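Local coordinates for pentafunctional AROM polypeptide (Schizosaccharomyces pombe, PDB 5SWV), which probably carries out five successive steps of the shikimate pathway, its last two domains being a type I dehydroquinate dehydratase and a shikimate dehydrogenase, at residues Arg69-Thr82 against Met101-Glu115. Numbering follows the deposited sequence.
Sequences RCSTTLPIIFTIRT and MLSAMRYGCDFVDVE
Glu115 OE2 takes two hydrogen bonds from the loop that follows strand 76-79. Thr82 N donates to Glu115 OE2 at 2.8 Å from the syn side. Arg81 NH1 uses the anti lone pair of Glu115 OE2, at 3.1 Å. These residues belong to a beta-alpha-beta unit of the TIM barrel of type I dehydroquinase. Strand 76-79, helix 94-106 and strand 111-115 form the unit, and the two strands run parallel.

Arg81 also holds Asp113 end-on. Arg81 NH1 meets Asp113 OD1, and Arg81 NH2 meets Asp113 OD2 at 2.9 Å. Both nitrogens come from above the carboxylate plane, whereas the Glu115 carboxylate lies nearly coplanar with the guanidinium, 23° apart. Two bends in the Arg81 chain fold the guanidinium back over Thr79 CG2. Asp113 OD1 has a further partner, Ser138 OG of the next strand. Arg81, Asp113 and Glu115 form a buried salt-bridge network.

Between the strands, Phe111 N donates to Ile76 O, Phe78 N to Phe111 O, and Asp113 N to Phe78 O. On the helix side of the sheet, Ala104 CB sits over the centre of the Phe78 ring, a CH-pi contact of 3.5 Å to the centroid. CG of Phe78 is anti to its backbone N (chi1 -176°), which carries the ring to the helix. A Schellman motif with Gly108 as C-prime residue ends that helix.

At the other end of the contact, Asp110 OD1 accepts from Ile76 N at 3.0 Å. Arg69 NH2 reaches Asp110 OD1 from the opposite face of the carboxylate plane, in a nearly straight 2.8 Å salt bridge.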
loop_
_atom_site.group_PDB
_atom_site.type_symbol
_atom_site.label_atom_id
_atom_site.label_comp_id
_atom_site.label_asym_id
_atom_site.label_seq_id
_atom_site.Cartn_x
_atom_site.Cartn_y
_atom_site.Cartn_z
ATOM N N ARG A 69 9.545 -4.952 -8.804
ATOM C CA ARG A 69 8.214 -4.582 -9.323
ATOM C C ARG A 69 7.202 -5.734 -9.407
ATOM O O ARG A 69 6.016 -5.490 -9.353
ATOM C CB ARG A 69 8.327 -3.905 -10.692
ATOM C CG ARG A 69 8.730 -2.444 -10.627
ATOM C CD ARG A 69 7.920 -1.666 -11.639
ATOM N NE ARG A 69 8.240 -0.239 -11.733
ATOM C CZ ARG A 69 7.780 0.731 -10.931
ATOM N NH1 ARG A 69 6.983 0.481 -9.882
ATOM N NH2 ARG A 69 8.143 1.989 -11.175
ATOM N N CYS A 70 7.679 -6.966 -9.545
ATOM C CA CYS A 70 6.823 -8.158 -9.472
ATOM C C CYS A 70 6.441 -8.566 -8.044
ATOM O O CYS A 70 5.631 -9.473 -7.876
ATOM C CB CYS A 70 7.481 -9.356 -10.202
ATOM S SG CYS A 70 7.418 -9.230 -12.015
ATOM N N SER A 71 7.045 -7.955 -7.025
ATOM C CA SER A 71 6.721 -8.270 -5.639
ATOM C C SER A 71 6.045 -7.132 -4.898
ATOM O O SER A 71 5.638 -7.323 -3.759
ATOM C CB SER A 71 7.986 -8.688 -4.896
ATOM O OG SER A 71 8.491 -9.917 -5.395
ATOM N N THR A 72 5.928 -5.954 -5.518
ATOM C CA THR A 72 5.262 -4.819 -4.877
ATOM C C THR A 72 4.758 -3.796 -5.883
ATOM O O THR A 72 5.371 -3.572 -6.928
ATOM C CB THR A 72 6.173 -4.085 -3.854
ATOM O OG1 THR A 72 5.428 -3.046 -3.207
ATOM C CG2 THR A 72 7.369 -3.445 -4.524
ATOM N N THR A 73 3.660 -3.153 -5.498
ATOM C CA THR A 73 3.023 -2.099 -6.267
ATOM C C THR A 73 3.517 -0.710 -5.892
ATOM O O THR A 73 3.095 0.275 -6.497
ATOM C CB THR A 73 1.495 -2.113 -6.029
ATOM O OG1 THR A 73 1.211 -1.857 -4.645
ATOM C CG2 THR A 73 0.902 -3.459 -6.414
ATOM N N LEU A 74 4.378 -0.624 -4.877
ATOM C CA LEU A 74 4.835 0.657 -4.365
ATOM C C LEU A 74 5.683 1.398 -5.400
ATOM O O LEU A 74 6.540 0.799 -6.044
ATOM C CB LEU A 74 5.652 0.480 -3.068
ATOM C CG LEU A 74 4.910 0.002 -1.811
ATOM C CD1 LEU A 74 5.889 -0.172 -0.655
ATOM C CD2 LEU A 74 3.779 0.959 -1.434
ATOM N N PRO A 75 5.455 2.708 -5.553
ATOM C CA PRO A 75 6.327 3.523 -6.387
ATOM C C PRO A 75 7.800 3.360 -6.000
ATOM O O PRO A 75 8.114 3.124 -4.824
ATOM C CB PRO A 75 5.872 4.959 -6.098
ATOM C CG PRO A 75 4.524 4.850 -5.482
ATOM C CD PRO A 75 4.399 3.492 -4.890
ATOM N N ILE A 76 8.687 3.495 -6.981
ATOM C CA ILE A 76 10.105 3.252 -6.770
ATOM C C ILE A 76 10.914 4.508 -7.019
ATOM O O ILE A 76 10.645 5.271 -7.952
ATOM C CB ILE A 76 10.586 2.074 -7.637
ATOM C CG1 ILE A 76 9.982 0.781 -7.081
ATOM C CG2 ILE A 76 12.107 1.958 -7.653
ATOM C CD1 ILE A 76 10.038 -0.388 -8.035
ATOM N N ILE A 77 11.895 4.713 -6.149
ATOM C CA ILE A 77 12.843 5.782 -6.280
ATOM C C ILE A 77 14.152 5.093 -6.606
ATOM O O ILE A 77 14.543 4.145 -5.932
ATOM C CB ILE A 77 12.933 6.583 -4.975
ATOM C CG1 ILE A 77 11.582 7.222 -4.644
ATOM C CG2 ILE A 77 13.992 7.655 -5.078
ATOM C CD1 ILE A 77 11.379 7.482 -3.171
ATOM N N PHE A 78 14.810 5.565 -7.654
ATOM C CA PHE A 78 16.040 4.972 -8.171
ATOM C C PHE A 78 17.182 5.910 -7.794
ATOM O O PHE A 78 17.319 6.997 -8.364
ATOM C CB PHE A 78 15.901 4.825 -9.686
ATOM C CG PHE A 78 17.056 4.141 -10.366
ATOM C CD1 PHE A 78 18.160 4.865 -10.790
ATOM C CD2 PHE A 78 17.002 2.784 -10.653
ATOM C CE1 PHE A 78 19.216 4.231 -11.449
ATOM C CE2 PHE A 78 18.035 2.147 -11.317
ATOM C CZ PHE A 78 19.151 2.863 -11.717
ATOM N N THR A 79 17.990 5.498 -6.825
ATOM C CA THR A 79 18.969 6.394 -6.231
ATOM C C THR A 79 20.363 5.848 -6.332
ATOM O O THR A 79 20.681 4.818 -5.743
ATOM C CB THR A 79 18.625 6.697 -4.771
ATOM O OG1 THR A 79 17.389 7.394 -4.740
ATOM C CG2 THR A 79 19.654 7.612 -4.127
ATOM N N ILE A 80 21.179 6.555 -7.104
ATOM C CA ILE A 80 22.620 6.363 -7.115
ATOM C C ILE A 80 23.234 7.464 -6.283
ATOM O O ILE A 80 23.277 8.619 -6.713
ATOM C CB ILE A 80 23.218 6.481 -8.522
ATOM C CG1 ILE A 80 22.652 5.417 -9.448
ATOM C CG2 ILE A 80 24.743 6.363 -8.451
ATOM C CD1 ILE A 80 23.062 5.650 -10.892
ATOM N N ARG A 81 23.704 7.075 -5.102
ATOM C CA ARG A 81 24.312 7.964 -4.111
ATOM C C ARG A 81 25.814 7.725 -4.132
ATOM O O ARG A 81 26.275 6.588 -3.994
ATOM C CB ARG A 81 23.750 7.632 -2.737
ATOM C CG ARG A 81 24.253 8.508 -1.603
ATOM C CD ARG A 81 23.741 9.934 -1.660
ATOM N NE ARG A 81 22.279 10.005 -1.652
ATOM C CZ ARG A 81 21.504 10.510 -2.617
ATOM N NH1 ARG A 81 22.012 11.053 -3.721
ATOM N NH2 ARG A 81 20.182 10.499 -2.454
ATOM N N THR A 82 26.564 8.807 -4.308
ATOM C CA THR A 82 28.019 8.767 -4.486
ATOM C C THR A 82 28.755 8.870 -3.165
ATOM O O THR A 82 28.165 9.187 -2.130
ATOM C CB THR A 82 28.515 9.928 -5.368
ATOM O OG1 THR A 82 28.266 11.181 -4.725
ATOM C CG2 THR A 82 27.827 9.930 -6.700
ATOM N N MET A 101 20.830 6.018 -15.009
ATOM C CA MET A 101 19.635 6.800 -14.714
ATOM C C MET A 101 18.714 6.901 -15.933
ATOM O O MET A 101 17.498 6.823 -15.802
ATOM C CB MET A 101 20.011 8.188 -14.159
ATOM C CG MET A 101 20.589 8.130 -12.748
ATOM S SD MET A 101 21.052 9.731 -12.048
ATOM C CE MET A 101 22.640 10.051 -12.799
ATOM N N LEU A 102 19.300 7.050 -17.116
ATOM C CA LEU A 102 18.533 7.032 -18.362
ATOM C C LEU A 102 17.766 5.739 -18.542
ATOM O O LEU A 102 16.608 5.739 -18.963
ATOM C CB LEU A 102 19.454 7.219 -19.555
ATOM C CG LEU A 102 19.989 8.636 -19.758
ATOM C CD1 LEU A 102 21.043 8.676 -20.862
ATOM C CD2 LEU A 102 18.867 9.624 -20.044
ATOM N N SER A 103 18.430 4.634 -18.239
ATOM C CA SER A 103 17.799 3.321 -18.319
ATOM C C SER A 103 16.588 3.192 -17.380
ATOM O O SER A 103 15.542 2.633 -17.758
ATOM C CB SER A 103 18.828 2.239 -18.022
ATOM O OG SER A 103 18.192 1.047 -17.649
ATOM N N ALA A 104 16.739 3.724 -16.172
ATOM C CA ALA A 104 15.692 3.696 -15.168
ATOM C C ALA A 104 14.436 4.431 -15.602
ATOM O O ALA A 104 13.314 4.018 -15.274
ATOM C CB ALA A 104 16.205 4.288 -13.871
ATOM N N MET A 105 14.629 5.526 -16.321
ATOM C CA MET A 105 13.515 6.311 -16.832
ATOM C C MET A 105 12.865 5.555 -17.992
ATOM O O MET A 105 11.641 5.545 -18.118
ATOM C CB MET A 105 13.975 7.732 -17.211
ATOM C CG MET A 105 14.459 8.508 -15.982
ATOM S SD MET A 105 15.236 10.138 -16.129
ATOM C CE MET A 105 16.015 10.076 -17.731
ATOM N N ARG A 106 13.676 4.883 -18.802
ATOM C CA ARG A 106 13.141 4.050 -19.876
ATOM C C ARG A 106 12.226 2.935 -19.365
ATOM O O ARG A 106 11.230 2.656 -20.013
ATOM C CB ARG A 106 14.245 3.474 -20.783
ATOM C CG ARG A 106 14.488 4.294 -22.042
ATOM C CD ARG A 106 15.566 3.686 -22.923
ATOM N NE ARG A 106 16.903 3.894 -22.345
ATOM C CZ ARG A 106 17.822 2.946 -22.096
ATOM N NH1 ARG A 106 17.609 1.656 -22.378
ATOM N NH2 ARG A 106 18.996 3.306 -21.558
ATOM N N TYR A 107 12.531 2.298 -18.227
ATOM C CA TYR A 107 11.592 1.279 -17.691
ATOM C C TYR A 107 10.640 1.799 -16.598
ATOM O O TYR A 107 10.139 1.026 -15.791
ATOM C CB TYR A 107 12.267 -0.078 -17.330
ATOM C CG TYR A 107 13.517 -0.056 -16.474
ATOM C CD1 TYR A 107 13.474 0.342 -15.122
ATOM C CD2 TYR A 107 14.751 -0.478 -16.993
ATOM C CE1 TYR A 107 14.632 0.346 -14.330
ATOM C CE2 TYR A 107 15.906 -0.473 -16.197
ATOM C CZ TYR A 107 15.841 -0.057 -14.872
ATOM O OH TYR A 107 16.973 -0.046 -14.106
ATOM N N GLY A 108 10.360 3.104 -16.605
ATOM C CA GLY A 108 9.264 3.685 -15.815
ATOM C C GLY A 108 9.401 3.712 -14.295
ATOM O O GLY A 108 8.417 3.467 -13.587
ATOM N N CYS A 109 10.604 4.005 -13.789
ATOM C CA CYS A 109 10.772 4.337 -12.379
ATOM C C CYS A 109 9.993 5.616 -12.123
ATOM O O CYS A 109 9.986 6.518 -12.969
ATOM C CB CYS A 109 12.244 4.525 -11.997
ATOM S SG CYS A 109 13.152 2.967 -11.811
ATOM N N ASP A 110 9.345 5.686 -10.960
ATOM C CA ASP A 110 8.494 6.826 -10.608
ATOM C C ASP A 110 9.320 8.067 -10.334
ATOM O O ASP A 110 8.964 9.156 -10.792
ATOM C CB ASP A 110 7.628 6.497 -9.408
ATOM C CG ASP A 110 6.776 5.278 -9.640
ATOM O OD1 ASP A 110 7.329 4.153 -9.594
ATOM O OD2 ASP A 110 5.561 5.456 -9.876
ATOM N N PHE A 111 10.429 7.887 -9.608
ATOM C CA PHE A 111 11.393 8.958 -9.345
ATOM C C PHE A 111 12.827 8.511 -9.628
ATOM O O PHE A 111 13.145 7.328 -9.561
ATOM C CB PHE A 111 11.357 9.379 -7.874
ATOM C CG PHE A 111 10.004 9.744 -7.359
ATOM C CD1 PHE A 111 9.170 8.777 -6.818
ATOM C CD2 PHE A 111 9.586 11.062 -7.348
ATOM C CE1 PHE A 111 7.928 9.114 -6.305
ATOM C CE2 PHE A 111 8.344 11.410 -6.840
ATOM C CZ PHE A 111 7.511 10.436 -6.318
ATOM N N VAL A 112 13.690 9.482 -9.905
ATOM C CA VAL A 112 15.138 9.277 -9.951
ATOM C C VAL A 112 15.785 10.382 -9.115
ATOM O O VAL A 112 15.446 11.557 -9.262
ATOM C CB VAL A 112 15.681 9.329 -11.403
ATOM C CG1 VAL A 112 17.206 9.348 -11.435
ATOM C CG2 VAL A 112 15.173 8.141 -12.209
ATOM N N ASP A 113 16.705 9.993 -8.235
ATOM C CA ASP A 113 17.510 10.945 -7.489
ATOM C C ASP A 113 18.694 11.332 -8.341
ATOM O O ASP A 113 19.511 10.465 -8.723
ATOM C CB ASP A 113 18.003 10.343 -6.168
ATOM C CG ASP A 113 18.606 11.396 -5.224
ATOM O OD1 ASP A 113 19.670 11.985 -5.552
ATOM O OD2 ASP A 113 18.034 11.615 -4.130
ATOM N N VAL A 114 18.790 12.624 -8.628
ATOM C CA VAL A 114 19.877 13.154 -9.413
ATOM C C VAL A 114 20.665 14.117 -8.538
ATOM O O VAL A 114 20.179 15.178 -8.190
ATOM C CB VAL A 114 19.339 13.871 -10.658
ATOM C CG1 VAL A 114 20.471 14.458 -11.490
ATOM C CG2 VAL A 114 18.504 12.914 -11.493
ATOM N N GLU A 115 21.889 13.735 -8.187
ATOM C CA GLU A 115 22.763 14.569 -7.364
ATOM C C GLU A 115 23.192 15.836 -8.073
ATOM O O GLU A 115 23.574 15.821 -9.256
ATOM C CB GLU A 115 24.023 13.815 -6.961
ATOM C CG GLU A 115 23.760 12.671 -6.002
ATOM C CD GLU A 115 25.036 12.002 -5.536
ATOM O OE1 GLU A 115 26.129 12.418 -5.980
ATOM O OE2 GLU A 115 24.964 11.057 -4.723
HETATM O O HOH W 1 10.184 -0.074 -13.261
HETATM O O HOH W 2 22.360 10.580 -8.673
#